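Local structure of signal recognition 54 kDa protein (Pyrococcus furiosus, 3DM5) at residues G128-V133 and G182-I187; V216-D221 and G242-T247. The protein is an SRP54-type protein, joining a helical bundle, a P-loop nucleotide-binding domain that holds GDP in this model, and a signal peptide binding domain. One frame throughout, in Å; residues are numbered along the deposited sequence.

Contact 1: residues G128-V133 and G182-I187; sequences GYKVGV and GVDIII
Tyr-129 presents two different surfaces to 182-187, a face to Ile-185 and an edge to Asp-184. The CD1 methyl of Ile-185 sits over the ring in a CH-pi contact, 4.0 Å from the centroid of Tyr-129 and displaced toward the rim. At the ring edge Tyr-129 CD1 lies 3.6 Å from Asp-184 CB, the carboxylate being turned nearly perpendicular to the ring. With CG beside its own backbone N (chi1 -63°), Asp-184 reaches across to 128-133. Its OD1 accepts the amide of Lys-130 (N to OD1 3.0 Å) in an almost straight bond, on the anti side of the carboxylate. Lys-130 O in turn takes Ile-185 N, with Asp-184 N as a weak second donor. From Val-131 and Ile-185 onward the strands run parallel, Gly-132 giving its N to Ile-185 O and accepting Ile-187 N. Gly-132 carries no side chain on the face where Val-183 lies, and Val-183 CG1 rests 3.7 Å from Gly-132 N. On the face of Val-131 and Ile-187, Val-131 CG1 meets Ile-187 CD1 at 3.9 Å, beneath helix 113-125. The chemistry pairs a buried apolar strand junction with a polar start: the N-H...O hydrogen bond from Lys-130 to Asp-184, with a long, weak ion pair to Lys-99 on its other oxygen, would probably favour the charged carboxylate.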
loop_
_atom_site.group_PDB
_atom_site.type_symbol
_atom_site.label_atom_id
_atom_site.label_comp_id
_atom_site.label_asym_id
_atom_site.label_seq_id
_atom_site.Cartn_x
_atom_site.Cartn_y
_atom_site.Cartn_z
ATOM N N GLY A 128 -26.742 -6.683 -34.190
ATOM C CA GLY A 128 -27.774 -6.917 -35.184
ATOM C C GLY A 128 -28.738 -8.064 -34.956
ATOM O O GLY A 128 -29.495 -8.421 -35.850
ATOM N N TYR A 129 -28.727 -8.642 -33.763
ATOM C CA TYR A 129 -29.626 -9.740 -33.464
ATOM C C TYR A 129 -30.906 -9.237 -32.834
ATOM O O TYR A 129 -30.924 -8.194 -32.172
ATOM C CB TYR A 129 -28.953 -10.746 -32.539
ATOM C CG TYR A 129 -27.996 -11.656 -33.251
ATOM C CD1 TYR A 129 -28.464 -12.701 -34.035
ATOM C CD2 TYR A 129 -26.625 -11.479 -33.137
ATOM C CE1 TYR A 129 -27.590 -13.545 -34.695
ATOM C CE2 TYR A 129 -25.733 -12.321 -33.790
ATOM C CZ TYR A 129 -26.226 -13.348 -34.571
ATOM O OH TYR A 129 -25.362 -14.195 -35.228
ATOM N N LYS A 130 -31.990 -9.969 -33.059
ATOM C CA LYS A 130 -33.191 -9.748 -32.268
ATOM C C LYS A 130 -33.044 -10.612 -31.041
ATOM O O LYS A 130 -32.778 -11.814 -31.151
ATOM C CB LYS A 130 -34.462 -10.140 -33.014
ATOM C CG LYS A 130 -35.007 -9.056 -33.921
ATOM C CD LYS A 130 -36.524 -9.139 -34.002
ATOM C CE LYS A 130 -37.110 -9.043 -32.611
ATOM N NZ LYS A 130 -38.588 -9.145 -32.631
ATOM N N VAL A 131 -33.210 -10.009 -29.870
ATOM C CA VAL A 131 -33.042 -10.751 -28.633
ATOM C C VAL A 131 -34.291 -10.642 -27.795
ATOM O O VAL A 131 -34.902 -9.576 -27.712
ATOM C CB VAL A 131 -31.846 -10.223 -27.808
ATOM C CG1 VAL A 131 -31.712 -10.998 -26.508
ATOM C CG2 VAL A 131 -30.580 -10.310 -28.613
ATOM N N GLY A 132 -34.656 -11.755 -27.171
ATOM C CA GLY A 132 -35.638 -11.748 -26.112
ATOM C C GLY A 132 -35.044 -12.367 -24.860
ATOM O O GLY A 132 -34.300 -13.343 -24.938
ATOM N N VAL A 133 -35.345 -11.798 -23.703
ATOM C CA VAL A 133 -34.950 -12.434 -22.467
ATOM C C VAL A 133 -36.199 -12.897 -21.772
ATOM O O VAL A 133 -37.251 -12.257 -21.843
ATOM C CB VAL A 133 -34.060 -11.528 -21.516
ATOM C CG1 VAL A 133 -33.369 -10.410 -22.289
ATOM C CG2 VAL A 133 -34.871 -10.972 -20.351
ATOM N N GLY A 182 -40.470 -13.725 -32.886
ATOM C CA GLY A 182 -39.549 -13.710 -34.009
ATOM C C GLY A 182 -38.063 -13.571 -33.716
ATOM O O GLY A 182 -37.268 -13.260 -34.611
ATOM N N VAL A 183 -37.668 -13.828 -32.476
ATOM C CA VAL A 183 -36.304 -13.524 -32.075
ATOM C C VAL A 183 -35.267 -14.507 -32.606
ATOM O O VAL A 183 -35.559 -15.672 -32.858
ATOM C CB VAL A 183 -36.176 -13.420 -30.542
ATOM C CG1 VAL A 183 -37.034 -12.282 -30.013
ATOM C CG2 VAL A 183 -36.550 -14.730 -29.892
ATOM N N ASP A 184 -34.049 -14.006 -32.782
ATOM C CA ASP A 184 -32.896 -14.826 -33.120
ATOM C C ASP A 184 -32.327 -15.473 -31.856
ATOM O O ASP A 184 -31.924 -16.631 -31.862
ATOM C CB ASP A 184 -31.805 -13.954 -33.740
ATOM C CG ASP A 184 -32.227 -13.310 -35.049
ATOM O OD1 ASP A 184 -32.075 -12.067 -35.181
ATOM O OD2 ASP A 184 -32.684 -14.049 -35.949
ATOM N N ILE A 185 -32.271 -14.709 -30.773
ATOM C CA ILE A 185 -31.615 -15.186 -29.561
ATOM C C ILE A 185 -32.526 -15.028 -28.355
ATOM O O ILE A 185 -33.119 -13.969 -28.150
ATOM C CB ILE A 185 -30.227 -14.496 -29.319
ATOM C CG1 ILE A 185 -29.287 -14.798 -30.492
ATOM C CG2 ILE A 185 -29.593 -14.971 -28.008
ATOM C CD1 ILE A 185 -27.923 -14.211 -30.381
ATOM N N ILE A 186 -32.658 -16.099 -27.582
ATOM C CA ILE A 186 -33.390 -16.034 -26.331
ATOM C C ILE A 186 -32.464 -16.349 -25.152
ATOM O O ILE A 186 -31.808 -17.400 -25.135
ATOM C CB ILE A 186 -34.564 -17.016 -26.296
ATOM C CG1 ILE A 186 -35.423 -16.871 -27.548
ATOM C CG2 ILE A 186 -35.404 -16.782 -25.055
ATOM C CD1 ILE A 186 -36.541 -17.900 -27.634
ATOM N N ILE A 187 -32.418 -15.432 -24.180
ATOM C CA ILE A 187 -31.639 -15.631 -22.968
ATOM C C ILE A 187 -32.574 -15.844 -21.801
ATOM O O ILE A 187 -33.437 -15.016 -21.541
ATOM C CB ILE A 187 -30.737 -14.438 -22.674
ATOM C CG1 ILE A 187 -29.685 -14.331 -23.768
ATOM C CG2 ILE A 187 -30.067 -14.631 -21.326
ATOM C CD1 ILE A 187 -29.362 -12.952 -24.161
#

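Contact 2: residues V216-D221 and G242-T247; sequences VILVID and GSIIVT
Leu-218 and Ile-245 meet through their peptide groups, the flat units that carry this contact; no ring takes part, and the Asp-221 carboxylate turns to Thr-223 through OD1. Leu-218 O accepts Ile-245 N at 2.9 Å, the donor tilted 23° from the carbonyl plane, and the same oxygen receives the CA-H of Ile-244. Ile-220 O likewise takes Thr-247 N, tilted 18°, whereas Ile-220 N approaches Ile-245 O nearly head-on. Aliphatic branches meet on both faces of the sheet. On the face of Ile-217 and Val-219, Ile-217 CG2 meets Ile-245 CD1 at 3.8 Å, and Val-219 CG1 meets Thr-247 CG2 at 3.7 Å, those two side chains crossing at about a right angle. On the face of Leu-218 and Ile-220, Ile-244 spreads its branches: CG2 lies 3.8 Å from Ile-220 CD1, while the bend at chi2 (-78°) brings its CD1 to 4.0 Å from Leu-218 CB. Two hydroxyls turn to other partners, Ser-243 OG to Glu-215 and Thr-247 OG1 to the backbone of Ser-111. The side chain of Thr-247 comes within about 4 Å of the bound GDP. Strand 215-221, helix 228-237 and strand 242-247 form a beta-alpha-beta unit, the helix covering Leu-218 and Ile-220; helix 113-125 covers Ile-217, Val-219 and Ile-245, and strand 101-106 pairs along the far edge of 215-221.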
loop_
_atom_site.group_PDB
_atom_site.type_symbol
_atom_site.label_atom_id
_atom_site.label_comp_id
_atom_site.label_asym_id
_atom_site.label_seq_id
_atom_site.Cartn_x
_atom_site.Cartn_y
_atom_site.Cartn_z
ATOM N N VAL A 216 -25.834 -23.934 -21.698
ATOM C CA VAL A 216 -26.118 -23.583 -20.324
ATOM C C VAL A 216 -24.919 -22.813 -19.784
ATOM O O VAL A 216 -23.791 -23.279 -19.883
ATOM C CB VAL A 216 -26.435 -24.817 -19.486
ATOM C CG1 VAL A 216 -26.586 -24.457 -18.028
ATOM C CG2 VAL A 216 -27.702 -25.454 -19.998
ATOM N N ILE A 217 -25.164 -21.614 -19.262
ATOM C CA ILE A 217 -24.080 -20.716 -18.863
ATOM C C ILE A 217 -24.171 -20.418 -17.387
ATOM O O ILE A 217 -25.152 -19.839 -16.917
ATOM C CB ILE A 217 -24.120 -19.382 -19.609
ATOM C CG1 ILE A 217 -23.967 -19.587 -21.108
ATOM C CG2 ILE A 217 -23.008 -18.495 -19.139
ATOM C CD1 ILE A 217 -24.132 -18.303 -21.902
ATOM N N LEU A 218 -23.150 -20.855 -16.657
ATOM C CA LEU A 218 -23.039 -20.611 -15.226
ATOM C C LEU A 218 -22.271 -19.305 -15.008
ATOM O O LEU A 218 -21.200 -19.087 -15.586
ATOM C CB LEU A 218 -22.323 -21.773 -14.539
ATOM C CG LEU A 218 -22.029 -21.487 -13.060
ATOM C CD1 LEU A 218 -23.345 -21.201 -12.315
ATOM C CD2 LEU A 218 -21.218 -22.606 -12.407
ATOM N N VAL A 219 -22.847 -18.432 -14.197
ATOM C CA VAL A 219 -22.278 -17.123 -13.904
ATOM C C VAL A 219 -21.598 -17.181 -12.540
ATOM O O VAL A 219 -22.240 -17.409 -11.534
ATOM C CB VAL A 219 -23.379 -16.055 -13.933
ATOM C CG1 VAL A 219 -22.837 -14.715 -13.483
ATOM C CG2 VAL A 219 -23.958 -15.959 -15.336
ATOM N N ILE A 220 -20.280 -17.040 -12.525
ATOM C CA ILE A 220 -19.505 -17.127 -11.289
ATOM C C ILE A 220 -18.937 -15.768 -10.904
ATOM O O ILE A 220 -18.334 -15.072 -11.728
ATOM C CB ILE A 220 -18.310 -18.101 -11.419
ATOM C CG1 ILE A 220 -18.767 -19.465 -11.922
ATOM C CG2 ILE A 220 -17.599 -18.269 -10.087
ATOM C CD1 ILE A 220 -17.658 -20.482 -11.922
ATOM N N ASP A 221 -19.128 -15.413 -9.640
ATOM C CA ASP A 221 -18.565 -14.205 -9.052
ATOM C C ASP A 221 -17.066 -14.408 -8.850
ATOM O O ASP A 221 -16.636 -15.241 -8.059
ATOM C CB ASP A 221 -19.290 -13.934 -7.735
ATOM C CG ASP A 221 -18.701 -12.788 -6.950
ATOM O OD1 ASP A 221 -17.527 -12.417 -7.191
ATOM O OD2 ASP A 221 -19.428 -12.273 -6.071
ATOM N N GLY A 242 -22.135 -26.986 -21.073
ATOM C CA GLY A 242 -21.935 -25.892 -20.142
ATOM C C GLY A 242 -20.793 -24.967 -20.511
ATOM O O GLY A 242 -19.775 -25.400 -21.044
ATOM N N SER A 243 -20.976 -23.678 -20.246
ATOM C CA SER A 243 -19.878 -22.703 -20.289
ATOM C C SER A 243 -19.992 -21.752 -19.115
ATOM O O SER A 243 -20.935 -21.829 -18.325
ATOM C CB SER A 243 -19.897 -21.895 -21.584
ATOM O OG SER A 243 -21.071 -21.097 -21.663
ATOM N N ILE A 244 -19.055 -20.819 -19.018
ATOM C CA ILE A 244 -18.949 -19.993 -17.821
ATOM C C ILE A 244 -18.768 -18.533 -18.182
ATOM O O ILE A 244 -18.021 -18.202 -19.112
ATOM C CB ILE A 244 -17.701 -20.430 -16.986
ATOM C CG1 ILE A 244 -17.634 -21.953 -16.848
ATOM C CG2 ILE A 244 -17.659 -19.735 -15.625
ATOM C CD1 ILE A 244 -18.568 -22.482 -15.825
ATOM N N ILE A 245 -19.456 -17.661 -17.458
ATOM C CA ILE A 245 -19.094 -16.263 -17.444
ATOM C C ILE A 245 -18.623 -15.921 -16.040
ATOM O O ILE A 245 -19.272 -16.268 -15.052
ATOM C CB ILE A 245 -20.251 -15.346 -17.835
ATOM C CG1 ILE A 245 -20.555 -15.517 -19.325
ATOM C CG2 ILE A 245 -19.898 -13.878 -17.523
ATOM C CD1 ILE A 245 -21.904 -14.930 -19.754
ATOM N N VAL A 246 -17.475 -15.272 -15.959
ATOM C CA VAL A 246 -16.910 -14.874 -14.680
ATOM C C VAL A 246 -17.098 -13.378 -14.494
ATOM O O VAL A 246 -16.665 -12.586 -15.345
ATOM C CB VAL A 246 -15.423 -15.235 -14.617
ATOM C CG1 VAL A 246 -14.829 -14.783 -13.307
ATOM C CG2 VAL A 246 -15.271 -16.733 -14.793
ATOM N N THR A 247 -17.769 -12.979 -13.416
ATOM C CA THR A 247 -18.099 -11.563 -13.234
ATOM C C THR A 247 -17.167 -10.873 -12.238
ATOM O O THR A 247 -16.398 -11.539 -11.537
ATOM C CB THR A 247 -19.522 -11.362 -12.713
ATOM O OG1 THR A 247 -19.669 -12.084 -11.486
ATOM C CG2 THR A 247 -20.537 -11.830 -13.725
#

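How the contacts relate
Both contacts belong to the P-loop domain and join parallel neighbours in one sheet. After the N-terminal helices the chain forms strand 101-106 and helix 113-125, then strand 131-135. Contact 1 closes the loop that runs through helix 142-151, strand 157-159 and helix 167-180 before returning as strand 185-189. Helix 198-211 follows, and contact 2 then closes a shorter loop round helix 228-237. The loops come in series, neither enclosing nor crossing the other. Within the sheet, strand 101-106 lies between 185-189 and 215-221, holding the two pairs together although their nearest atoms stay about 7 Å apart. Helix 113-125 packs against side chains of both.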